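Local atomic coordinates of putative branched-chain amino acid ABC transporter (Rhodospirillum rubrum ATCC 11170, PDB entry 3HUT), a protein that probably binds branched-chain or related amino acids outside the cytoplasmic membrane and delivers them to an ABC transporter. Residues 20-24 and 276-280; 53-57 and 79-84; 64-68 and 91-97; 113-117 and 306-310. All coordinates share one frame; numbering follows the deposited sequence.

Contact 1 of 4, residues 20-24 and 276-280; sequences YGRVF and TLFAA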
loop_
_atom_site.group_PDB
_atom_site.type_symbol
_atom_site.label_atom_id
_atom_site.label_comp_id
_atom_site.label_asym_id
_atom_site.label_seq_id
_atom_site.Cartn_x
_atom_site.Cartn_y
_atom_site.Cartn_z
ATOM N N TYR A 20 12.507 -1.301 -8.026
ATOM C CA TYR A 20 11.089 -1.009 -7.932
ATOM C C TYR A 20 10.517 -0.700 -9.310
ATOM O O TYR A 20 9.386 -1.074 -9.622
ATOM C CB TYR A 20 10.878 0.158 -6.973
ATOM C CG TYR A 20 11.360 -0.167 -5.581
ATOM C CD1 TYR A 20 10.747 -1.169 -4.832
ATOM C CD2 TYR A 20 12.446 0.504 -5.020
ATOM C CE1 TYR A 20 11.198 -1.497 -3.559
ATOM C CE2 TYR A 20 12.909 0.185 -3.742
ATOM C CZ TYR A 20 12.278 -0.818 -3.019
ATOM O OH TYR A 20 12.718 -1.140 -1.756
ATOM N N GLY A 21 11.307 -0.024 -10.138
ATOM C CA GLY A 21 10.852 0.301 -11.476
ATOM C C GLY A 21 10.726 -0.975 -12.280
ATOM O O GLY A 21 9.829 -1.121 -13.113
ATOM N N ARG A 22 11.628 -1.916 -12.022
ATOM C CA ARG A 22 11.597 -3.178 -12.734
ATOM C C ARG A 22 10.342 -3.997 -12.437
ATOM O O ARG A 22 9.726 -4.533 -13.359
ATOM C CB ARG A 22 12.866 -3.992 -12.433
ATOM C CG ARG A 22 14.102 -3.455 -13.165
ATOM C CD ARG A 22 15.276 -4.435 -13.124
ATOM N NE ARG A 22 15.850 -4.583 -11.789
ATOM C CZ ARG A 22 16.765 -3.770 -11.267
ATOM N NH1 ARG A 22 17.223 -2.736 -11.966
ATOM N NH2 ARG A 22 17.240 -4.003 -10.050
ATOM N N VAL A 23 9.938 -4.081 -11.171
ATOM C CA VAL A 23 8.747 -4.861 -10.848
ATOM C C VAL A 23 7.486 -4.131 -11.308
ATOM O O VAL A 23 6.453 -4.753 -11.544
ATOM C CB VAL A 23 8.662 -5.201 -9.329
ATOM C CG1 VAL A 23 9.910 -5.972 -8.913
ATOM C CG2 VAL A 23 8.497 -3.943 -8.494
ATOM N N PHE A 24 7.577 -2.810 -11.440
ATOM C CA PHE A 24 6.454 -2.012 -11.919
ATOM C C PHE A 24 6.216 -2.394 -13.375
ATOM O O PHE A 24 5.080 -2.583 -13.812
ATOM C CB PHE A 24 6.782 -0.514 -11.857
ATOM C CG PHE A 24 6.490 0.135 -10.531
ATOM C CD1 PHE A 24 6.080 -0.615 -9.429
ATOM C CD2 PHE A 24 6.635 1.515 -10.385
ATOM C CE1 PHE A 24 5.817 -0.000 -8.200
ATOM C CE2 PHE A 24 6.375 2.136 -9.166
ATOM C CZ PHE A 24 5.966 1.378 -8.070
ATOM N N THR A 276 6.091 -8.826 -5.208
ATOM C CA THR A 276 6.174 -8.083 -3.959
ATOM C C THR A 276 4.940 -7.194 -3.852
ATOM O O THR A 276 4.131 -7.127 -4.781
ATOM C CB THR A 276 7.411 -7.176 -3.930
ATOM O OG1 THR A 276 7.306 -6.211 -4.983
ATOM C CG2 THR A 276 8.691 -7.997 -4.128
ATOM N N LEU A 277 4.803 -6.501 -2.726
ATOM C CA LEU A 277 3.669 -5.609 -2.531
ATOM C C LEU A 277 3.743 -4.458 -3.536
ATOM O O LEU A 277 2.720 -3.950 -3.985
ATOM C CB LEU A 277 3.653 -5.078 -1.092
ATOM C CG LEU A 277 4.617 -3.978 -0.648
ATOM C CD1 LEU A 277 4.033 -2.606 -0.981
ATOM C CD2 LEU A 277 4.831 -4.083 0.857
ATOM N N PHE A 278 4.957 -4.057 -3.899
ATOM C CA PHE A 278 5.129 -2.977 -4.864
ATOM C C PHE A 278 4.675 -3.448 -6.243
ATOM O O PHE A 278 4.014 -2.713 -6.983
ATOM C CB PHE A 278 6.594 -2.536 -4.875
ATOM C CG PHE A 278 7.052 -1.988 -3.556
ATOM C CD1 PHE A 278 6.711 -0.696 -3.173
ATOM C CD2 PHE A 278 7.759 -2.787 -2.664
ATOM C CE1 PHE A 278 7.063 -0.207 -1.915
ATOM C CE2 PHE A 278 8.116 -2.308 -1.403
ATOM C CZ PHE A 278 7.766 -1.016 -1.028
ATOM N N ALA A 279 5.012 -4.687 -6.580
ATOM C CA ALA A 279 4.603 -5.248 -7.860
ATOM C C ALA A 279 3.074 -5.325 -7.902
ATOM O O ALA A 279 2.449 -5.035 -8.927
ATOM C CB ALA A 279 5.197 -6.632 -8.032
ATOM N N ALA A 280 2.475 -5.704 -6.778
ATOM C CA ALA A 280 1.024 -5.823 -6.688
ATOM C C ALA A 280 0.325 -4.471 -6.853
ATOM O O ALA A 280 -0.681 -4.362 -7.551
ATOM C CB ALA A 280 0.645 -6.452 -5.354
#

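Contact 2 of 4, residues 53-57 and 79-84; sequences SRDDA and DFSSTV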
loop_
_atom_site.group_PDB
_atom_site.type_symbol
_atom_site.label_atom_id
_atom_site.label_comp_id
_atom_site.label_asym_id
_atom_site.label_seq_id
_atom_site.Cartn_x
_atom_site.Cartn_y
_atom_site.Cartn_z
ATOM N N SER A 53 12.809 7.782 -14.727
ATOM C CA SER A 53 12.884 8.974 -13.893
ATOM C C SER A 53 14.128 8.990 -13.001
ATOM O O SER A 53 14.491 10.033 -12.457
ATOM C CB SER A 53 11.651 9.065 -13.000
ATOM O OG SER A 53 11.718 8.088 -11.973
ATOM N N ARG A 54 14.761 7.829 -12.843
ATOM C CA ARG A 54 15.950 7.688 -12.002
ATOM C C ARG A 54 15.662 8.087 -10.556
ATOM O O ARG A 54 16.585 8.286 -9.764
ATOM C CB ARG A 54 17.096 8.555 -12.535
ATOM C CG ARG A 54 17.467 8.290 -13.983
ATOM C CD ARG A 54 18.934 8.613 -14.228
ATOM N NE ARG A 54 19.281 9.971 -13.819
ATOM C CZ ARG A 54 18.908 11.063 -14.472
ATOM N NH1 ARG A 54 18.176 10.956 -15.572
ATOM N NH2 ARG A 54 19.269 12.260 -14.028
ATOM N N ASP A 55 14.380 8.180 -10.213
ATOM C CA ASP A 55 13.964 8.593 -8.876
ATOM C C ASP A 55 14.615 9.938 -8.579
ATOM O O ASP A 55 15.055 10.206 -7.460
ATOM C CB ASP A 55 14.374 7.564 -7.817
ATOM C CG ASP A 55 13.685 7.805 -6.480
ATOM O OD1 ASP A 55 12.483 8.144 -6.500
ATOM O OD2 ASP A 55 14.323 7.645 -5.416
ATOM N N ASP A 56 14.675 10.774 -9.610
ATOM C CA ASP A 56 15.272 12.104 -9.512
ATOM C C ASP A 56 14.216 13.162 -9.818
ATOM O O ASP A 56 13.601 13.147 -10.882
ATOM C CB ASP A 56 16.437 12.205 -10.503
ATOM C CG ASP A 56 17.125 13.551 -10.462
ATOM O OD1 ASP A 56 16.591 14.519 -11.045
ATOM O OD2 ASP A 56 18.198 13.638 -9.835
ATOM N N ALA A 57 14.009 14.080 -8.878
ATOM C CA ALA A 57 13.008 15.128 -9.041
ATOM C C ALA A 57 13.157 15.927 -10.331
ATOM O O ALA A 57 12.183 16.113 -11.064
ATOM C CB ALA A 57 13.034 16.063 -7.838
ATOM N N ASP A 79 5.450 7.244 -11.038
ATOM C CA ASP A 79 6.489 7.138 -10.052
ATOM C C ASP A 79 6.377 6.569 -8.675
ATOM O O ASP A 79 5.393 6.663 -7.962
ATOM C CB ASP A 79 7.220 8.474 -9.976
ATOM C CG ASP A 79 8.583 8.417 -10.668
ATOM O OD1 ASP A 79 9.388 7.554 -10.259
ATOM O OD2 ASP A 79 8.860 9.209 -11.607
ATOM N N PHE A 80 7.489 5.948 -8.357
ATOM C CA PHE A 80 7.740 5.246 -7.142
ATOM C C PHE A 80 7.690 6.019 -5.822
ATOM O O PHE A 80 6.870 5.723 -4.954
ATOM C CB PHE A 80 9.091 4.595 -7.313
ATOM C CG PHE A 80 9.529 3.891 -6.136
ATOM C CD1 PHE A 80 8.856 2.757 -5.738
ATOM C CD2 PHE A 80 10.562 4.394 -5.362
ATOM C CE1 PHE A 80 9.190 2.123 -4.574
ATOM C CE2 PHE A 80 10.909 3.771 -4.192
ATOM C CZ PHE A 80 10.222 2.632 -3.791
ATOM N N SER A 81 8.580 6.991 -5.659
ATOM C CA SER A 81 8.630 7.755 -4.417
ATOM C C SER A 81 7.623 8.891 -4.364
ATOM O O SER A 81 7.202 9.415 -5.395
ATOM C CB SER A 81 10.027 8.335 -4.197
ATOM O OG SER A 81 10.300 9.350 -5.146
ATOM N N SER A 82 7.249 9.274 -3.149
ATOM C CA SER A 82 6.313 10.369 -2.965
ATOM C C SER A 82 6.964 11.666 -3.436
ATOM O O SER A 82 6.346 12.460 -4.146
ATOM C CB SER A 82 5.916 10.481 -1.488
ATOM O OG SER A 82 4.999 9.455 -1.139
ATOM N N THR A 83 8.222 11.868 -3.054
ATOM C CA THR A 83 8.948 13.080 -3.437
ATOM C C THR A 83 8.984 13.305 -4.943
ATOM O O THR A 83 8.707 14.402 -5.421
ATOM C CB THR A 83 10.404 13.053 -2.929
ATOM O OG1 THR A 83 10.411 13.015 -1.500
ATOM C CG2 THR A 83 11.150 14.297 -3.392
ATOM N N VAL A 84 9.333 12.269 -5.694
ATOM C CA VAL A 84 9.408 12.395 -7.137
ATOM C C VAL A 84 8.012 12.488 -7.745
ATOM O O VAL A 84 7.790 13.237 -8.697
ATOM C CB VAL A 84 10.188 11.209 -7.748
ATOM C CG1 VAL A 84 10.197 11.299 -9.262
ATOM C CG2 VAL A 84 11.617 11.225 -7.218
HETATM O O HOH W 1 10.373 7.455 -7.758
#

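Contact 3 of 4, residues 64-68 and 91-97; sequences ARAFV and IYGKEGM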
loop_
_atom_site.group_PDB
_atom_site.type_symbol
_atom_site.label_atom_id
_atom_site.label_comp_id
_atom_site.label_asym_id
_atom_site.label_seq_id
_atom_site.Cartn_x
_atom_site.Cartn_y
_atom_site.Cartn_z
ATOM N N ALA A 64 7.751 14.931 -17.121
ATOM C CA ALA A 64 6.384 15.437 -17.038
ATOM C C ALA A 64 6.083 16.437 -18.152
ATOM O O ALA A 64 5.012 16.397 -18.753
ATOM C CB ALA A 64 6.150 16.081 -15.678
ATOM N N ARG A 65 7.024 17.337 -18.417
ATOM C CA ARG A 65 6.855 18.330 -19.472
ATOM C C ARG A 65 6.686 17.584 -20.796
ATOM O O ARG A 65 5.836 17.930 -21.614
ATOM C CB ARG A 65 8.101 19.219 -19.577
ATOM C CG ARG A 65 9.192 18.547 -20.408
ATOM C CD ARG A 65 10.537 19.236 -20.423
ATOM N NE ARG A 65 11.550 18.330 -20.962
ATOM C CZ ARG A 65 11.493 17.763 -22.165
ATOM N NH1 ARG A 65 10.465 18.010 -22.970
ATOM N NH2 ARG A 65 12.462 16.946 -22.566
ATOM N N ALA A 66 7.517 16.562 -20.998
ATOM C CA ALA A 66 7.500 15.767 -22.220
ATOM C C ALA A 66 6.156 15.078 -22.456
ATOM O O ALA A 66 5.623 15.117 -23.565
ATOM C CB ALA A 66 8.630 14.728 -22.185
ATOM N N PHE A 67 5.615 14.437 -21.421
ATOM C CA PHE A 67 4.325 13.764 -21.548
ATOM C C PHE A 67 3.212 14.772 -21.827
ATOM O O PHE A 67 2.308 14.513 -22.623
ATOM C CB PHE A 67 3.975 12.994 -20.271
ATOM C CG PHE A 67 4.754 11.719 -20.083
ATOM C CD1 PHE A 67 5.206 10.987 -21.175
ATOM C CD2 PHE A 67 4.981 11.220 -18.802
ATOM C CE1 PHE A 67 5.873 9.772 -20.992
ATOM C CE2 PHE A 67 5.645 10.009 -18.609
ATOM C CZ PHE A 67 6.092 9.284 -19.703
ATOM N N VAL A 68 3.275 15.915 -21.154
ATOM C CA VAL A 68 2.272 16.962 -21.326
ATOM C C VAL A 68 2.288 17.477 -22.765
ATOM O O VAL A 68 1.238 17.710 -23.368
ATOM C CB VAL A 68 2.530 18.134 -20.340
ATOM C CG1 VAL A 68 1.668 19.352 -20.710
ATOM C CG2 VAL A 68 2.214 17.683 -18.915
ATOM N N ILE A 91 3.477 19.705 -11.946
ATOM C CA ILE A 91 3.361 20.017 -13.365
ATOM C C ILE A 91 2.058 19.451 -13.932
ATOM O O ILE A 91 1.297 20.157 -14.594
ATOM C CB ILE A 91 4.555 19.427 -14.145
ATOM C CG1 ILE A 91 5.829 20.192 -13.768
ATOM C CG2 ILE A 91 4.288 19.488 -15.650
ATOM C CD1 ILE A 91 7.099 19.620 -14.369
ATOM N N TYR A 92 1.805 18.174 -13.677
ATOM C CA TYR A 92 0.586 17.544 -14.167
ATOM C C TYR A 92 -0.675 18.266 -13.687
ATOM O O TYR A 92 -1.616 18.454 -14.453
ATOM C CB TYR A 92 0.536 16.082 -13.727
ATOM C CG TYR A 92 1.636 15.221 -14.312
ATOM C CD1 TYR A 92 1.977 15.306 -15.664
ATOM C CD2 TYR A 92 2.300 14.283 -13.523
ATOM C CE1 TYR A 92 2.957 14.462 -16.217
ATOM C CE2 TYR A 92 3.274 13.442 -14.063
ATOM C CZ TYR A 92 3.595 13.534 -15.404
ATOM O OH TYR A 92 4.553 12.689 -15.922
ATOM N N GLY A 93 -0.690 18.663 -12.419
ATOM C CA GLY A 93 -1.847 19.355 -11.876
ATOM C C GLY A 93 -2.092 20.663 -12.601
ATOM O O GLY A 93 -3.220 20.984 -12.972
ATOM N N LYS A 94 -1.024 21.424 -12.800
ATOM C CA LYS A 94 -1.121 22.698 -13.495
ATOM C C LYS A 94 -1.493 22.521 -14.967
ATOM O O LYS A 94 -2.247 23.323 -15.522
ATOM C CB LYS A 94 0.207 23.454 -13.391
ATOM C CG LYS A 94 0.237 24.773 -14.148
ATOM C CD LYS A 94 1.595 25.440 -14.026
ATOM C CE LYS A 94 1.651 26.737 -14.823
ATOM N NZ LYS A 94 3.013 27.345 -14.788
ATOM N N GLU A 95 -0.983 21.465 -15.596
ATOM C CA GLU A 95 -1.250 21.226 -17.014
ATOM C C GLU A 95 -2.527 20.443 -17.323
ATOM O O GLU A 95 -2.967 20.402 -18.474
ATOM C CB GLU A 95 -0.055 20.515 -17.660
ATOM C CG GLU A 95 1.237 21.321 -17.663
ATOM C CD GLU A 95 1.091 22.658 -18.364
ATOM O OE1 GLU A 95 0.351 22.719 -19.370
ATOM O OE2 GLU A 95 1.720 23.644 -17.917
ATOM N N GLY A 96 -3.119 19.819 -16.311
ATOM C CA GLY A 96 -4.340 19.063 -16.541
ATOM C C GLY A 96 -4.120 17.650 -17.051
ATOM O O GLY A 96 -4.780 17.195 -17.988
HETATM N N MSE A 97 -3.173 16.957 -16.437
HETATM C CA MSE A 97 -2.854 15.580 -16.801
HETATM C C MSE A 97 -3.154 14.699 -15.597
HETATM O O MSE A 97 -2.620 14.931 -14.520
HETATM C CB MSE A 97 -1.367 15.457 -17.147
HETATM C CG MSE A 97 -0.893 14.033 -17.412
HETATM SE SE MSE A 97 -1.481 13.324 -19.112
HETATM C CE MSE A 97 -0.089 14.077 -20.248
#

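Contact 4 of 4, residues 113-117 and 306-310; sequences SPWQF and RDALA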
loop_
_atom_site.group_PDB
_atom_site.type_symbol
_atom_site.label_atom_id
_atom_site.label_comp_id
_atom_site.label_asym_id
_atom_site.label_seq_id
_atom_site.Cartn_x
_atom_site.Cartn_y
_atom_site.Cartn_z
ATOM N N SER A 113 -3.224 18.576 -6.172
ATOM C CA SER A 113 -4.273 19.103 -7.038
ATOM C C SER A 113 -5.327 18.022 -7.273
ATOM O O SER A 113 -5.171 16.888 -6.823
ATOM C CB SER A 113 -3.677 19.534 -8.383
ATOM O OG SER A 113 -3.421 18.408 -9.207
ATOM N N PRO A 114 -6.417 18.360 -7.985
ATOM C CA PRO A 114 -7.474 17.379 -8.253
ATOM C C PRO A 114 -7.050 16.331 -9.283
ATOM O O PRO A 114 -7.842 15.471 -9.671
ATOM C CB PRO A 114 -8.625 18.242 -8.776
ATOM C CG PRO A 114 -8.345 19.607 -8.193
ATOM C CD PRO A 114 -6.861 19.716 -8.354
ATOM N N TRP A 115 -5.798 16.394 -9.721
ATOM C CA TRP A 115 -5.323 15.460 -10.734
ATOM C C TRP A 115 -4.504 14.277 -10.237
ATOM O O TRP A 115 -4.159 13.399 -11.025
ATOM C CB TRP A 115 -4.537 16.227 -11.806
ATOM C CG TRP A 115 -5.351 17.327 -12.424
ATOM C CD1 TRP A 115 -5.611 18.555 -11.889
ATOM C CD2 TRP A 115 -6.094 17.259 -13.650
ATOM N NE1 TRP A 115 -6.477 19.255 -12.702
ATOM C CE2 TRP A 115 -6.788 18.480 -13.788
ATOM C CE3 TRP A 115 -6.241 16.280 -14.643
ATOM C CZ2 TRP A 115 -7.622 18.752 -14.884
ATOM C CZ3 TRP A 115 -7.070 16.549 -15.734
ATOM C CH2 TRP A 115 -7.748 17.777 -15.842
ATOM N N GLN A 116 -4.201 14.243 -8.941
ATOM C CA GLN A 116 -3.417 13.147 -8.368
ATOM C C GLN A 116 -4.250 12.014 -7.781
ATOM O O GLN A 116 -5.285 12.242 -7.148
ATOM C CB GLN A 116 -2.475 13.665 -7.277
ATOM C CG GLN A 116 -1.161 14.242 -7.789
ATOM C CD GLN A 116 -1.358 15.482 -8.630
ATOM O OE1 GLN A 116 -2.021 16.433 -8.208
ATOM N NE2 GLN A 116 -0.771 15.488 -9.824
ATOM N N PHE A 117 -3.777 10.789 -7.995
ATOM C CA PHE A 117 -4.437 9.591 -7.486
ATOM C C PHE A 117 -3.338 8.621 -7.064
ATOM O O PHE A 117 -2.228 8.675 -7.586
ATOM C CB PHE A 117 -5.302 8.950 -8.577
ATOM C CG PHE A 117 -6.396 9.846 -9.085
ATOM C CD1 PHE A 117 -7.622 9.913 -8.430
ATOM C CD2 PHE A 117 -6.185 10.654 -10.198
ATOM C CE1 PHE A 117 -8.623 10.774 -8.883
ATOM C CE2 PHE A 117 -7.179 11.516 -10.654
ATOM C CZ PHE A 117 -8.395 11.576 -9.995
ATOM N N ARG A 306 -9.586 11.998 -16.074
ATOM C CA ARG A 306 -9.447 12.399 -14.670
ATOM C C ARG A 306 -10.755 12.096 -13.932
ATOM O O ARG A 306 -10.736 11.613 -12.799
ATOM C CB ARG A 306 -9.129 13.892 -14.551
ATOM C CG ARG A 306 -8.652 14.305 -13.151
ATOM C CD ARG A 306 -9.295 15.608 -12.714
ATOM N NE ARG A 306 -10.750 15.474 -12.600
ATOM C CZ ARG A 306 -11.396 15.113 -11.492
ATOM N NH1 ARG A 306 -10.725 14.848 -10.375
ATOM N NH2 ARG A 306 -12.721 15.009 -11.504
ATOM N N ASP A 307 -11.889 12.387 -14.573
ATOM C CA ASP A 307 -13.191 12.120 -13.962
ATOM C C ASP A 307 -13.399 10.624 -13.759
ATOM O O ASP A 307 -13.839 10.193 -12.692
ATOM C CB ASP A 307 -14.341 12.664 -14.824
ATOM C CG ASP A 307 -14.475 14.172 -14.742
ATOM O OD1 ASP A 307 -14.259 14.736 -13.645
ATOM O OD2 ASP A 307 -14.814 14.793 -15.771
ATOM N N ALA A 308 -13.086 9.832 -14.783
ATOM C CA ALA A 308 -13.253 8.380 -14.701
ATOM C C ALA A 308 -12.373 7.773 -13.610
ATOM O O ALA A 308 -12.805 6.870 -12.887
ATOM C CB ALA A 308 -12.938 7.734 -16.047
ATOM N N LEU A 309 -11.137 8.255 -13.499
ATOM C CA LEU A 309 -10.221 7.755 -12.473
ATOM C C LEU A 309 -10.816 8.033 -11.101
ATOM O O LEU A 309 -10.833 7.164 -10.231
ATOM C CB LEU A 309 -8.862 8.450 -12.574
ATOM C CG LEU A 309 -7.795 7.807 -13.457
ATOM C CD1 LEU A 309 -6.629 8.772 -13.615
ATOM C CD2 LEU A 309 -7.328 6.491 -12.826
ATOM N N ALA A 310 -11.304 9.256 -10.924
ATOM C CA ALA A 310 -11.915 9.677 -9.668
ATOM C C ALA A 310 -13.153 8.845 -9.335
ATOM O O ALA A 310 -13.543 8.750 -8.170
ATOM C CB ALA A 310 -12.288 11.149 -9.745
#

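Contact 1 of 4, residues 20-24 and 276-280
Tyr-20 and Phe-278 form a T-shaped (edge-to-face) pair between helices 18-37 and 277-296, with centroids 5.0 Å apart and ring planes at 63°. The CD1-CE1 side of the tyrosine comes over one face of Phe-278, with Tyr-20 CE1 lying 3.8 Å from Phe-278 CD2. On the opposite face of Phe-278 sits a methyl of its own chain neighbour, Leu-277 CD1. With CG anti to its carbonyl carbon (chi1 -62°), the ring of Tyr-20 swings across to the other helix.

The closer-packed part of the contact lies behind the rings, round the buried Phe-24 and Ala-279. Phe-24 presents its edge to the backbone there, CE1 being 3.5 Å from Phe-278 O and near the plane of the ring, while Val-23 CB meets Ala-279 CB at 4.0 Å. In this type I periplasmic binding protein fold, helix 18-37 follows the first strand of the N-terminal lobe, and helix 277-296, far later in the chain, packs against it. Tyr-267 of helix 258-271 touches both Val-23 and Ala-279.

Packing is looser at the partly exposed margin by Thr-276, where Val-23 CG2 is 4.3 Å from Thr-276 OG1. That hydroxyl is turned to its own helix, accepting from Ala-279 N at 3.2 Å as an N-cap.

Contact 2 of 4, residues 53-57 and 79-84
Two acidic side chains, Asp-55 and Asp-79, converge on one ordered water, which donates to Asp-55 OD1 and to Asp-79 OD1 and accepts from Ser-81 N; the two carboxylate oxygens are only 4.9 Å apart. Each also takes a serine hydroxyl from across the contact on its syn lone pair. Ser-53 OG donates to Asp-79 OD1 at 2.9 Å, and Ser-81 OG donates to Asp-55 OD1 at 2.8 Å.

Both serines accept as well. Ser-53 OG receives Asp-55 N at 3.2 Å, an ST turn, and Ser-81 OG receives Val-84 N at 3.1 Å, the N-cap of helix 82-95. Asp-79 OD1 is gripped further by Phe-80 N on its anti lone pair, making three donors with the water. Swapping Asp-79 for an alanine would probably leave Ser-53 OG, Phe-80 N and the water without their common acceptor.

Asp-55 CG stands anti to the backbone N (chi1 -167°), bringing OD1 over to the serine and within 3.3 Å of Val-84 CG2, the methyl that also packs against the backbone of 55-57. Asp-56 turns away and caps Gln-59 N of helix 57-69. The site thus joins two loops at the C-terminal ends of parallel strands 46-52 and 73-78. With Glu-10 OE1 close to Asp-79 OD2, the gathered acids may raise one another's proton affinity, an effect that the hydroxyl, amide and water donors would partly offset.

Contact 3 of 4, residues 64-68 and 91-97
Helices 64-68 and 91-95 run side by side in nearly the same direction, their axes 10.1 Å apart at closest and crossing at -29°, with Ala-64 beside Ile-91 and Val-68 near Met-97. The small Ala-64 lets Tyr-92 lie close: Ala-64 CB is 3.6 Å from Tyr-92 CZ and 3.9 Å from Ile-91 CG2. The phenol reaches on past this alanine until Tyr-92 OH meets the edge of the Phe-67 ring, in its plane, 3.3 Å from Phe-67 CD2. The hydroxyl's hydrogen-bond partner is Glu-10 of strand 5-11.

Both helices are connections in beta-alpha-beta crossovers of a Rossmann-like lobe: 57-69 leads from strand 46-52 to 73-78, and 82-95 from 73-78 to 99-101. Phe-67 and Tyr-92 accordingly share Val-76 of the sheet beneath. A phenylalanine in place of Tyr-92 would probably leave Glu-10 without this donor and open a small gap at the edge of Phe-67.

On the outer side, Val-68 CG1 packs at 3.7 Å on Glu-95 CG, the two side chains crossing at about a right angle, while Val-68 CG2 comes to the edge of the Tyr-92 ring. After the positive-phi Gly-96, selenomethionine Met-97 turns inward; its chain, bent at chi2 and chi3, brings CE to 3.4 Å from Phe-67 O.

Contact 4 of 4, residues 113-117 and 306-310
Arg-306 lays its aliphatic chain across Trp-115, and its guanidinium reaches past the indole to a backbone carbonyl and a carboxylate. Arg-306 CD stands over one face of the indole, 3.7 Å from the centroid of the six-membered ring, a CH-pi contact, and Arg-306 CG is 3.5 Å from Trp-115 CE3. The guanidinium itself is not stacked, since its plane is turned 80° from that of the indole. With its first torsion extended (chi1 -167°), Arg-306 leaves the helix, and bends at chi2 and chi3 then curl the chain round so that NH1 donates to Pro-114 O at 3.0 Å. This bond is fairly straight (158°), and the carbonyl oxygen lies in the guanidinium plane. A salt bridge from Arg-306 NH2 to Asp-307 OD1, 2.7 Å, holds the other end of the group and should limit its rotation.

Phe-117 packs beside the arginine chain. Leu-309 CB lies over one face of its ring, 4.1 Å from the centroid, in a second CH-pi contact, while Phe-117 CE1 reaches Ala-310 CA at 3.6 Å. The carbonyl gripped by the arginine belongs to a type I turn, Ser-113 to Gln-116, braced from inside by Ser-113 OG, which accepts from Trp-115 N and donates to Gln-116 OE1.

The turn leads into strand 116-118, the end of the five-stranded parallel sheet, beside strand 99-101. Over this edge lies helix 302-310, whose Leu-309 also packs on Ile-288, Met-289 and Ala-292 of helix 277-296.

How the contacts relate
From the N terminus, segment 20-24 opens the long loop of contact 1, which returns only at 276-280. Within it, contacts 2 and 3 close short loops that cross: 53-57 and 64-68 open in turn, then 79-84 and 91-97 close them, both on helix 82-95. Contact 4 opens at 113-117, also within the span of contact 1, but closes after it at 306-310, so these two cross. Phe-80 touches Tyr-20, Phe-24 and Phe-278, joining contacts 1 and 2; Trp-115 lies against Gly-93 and Gly-96, joining 3 and 4. Contacts 2 and 3 knit successive beta-alpha connections of the N-terminal lobe, whereas 1 and 4 bring late helices back to it.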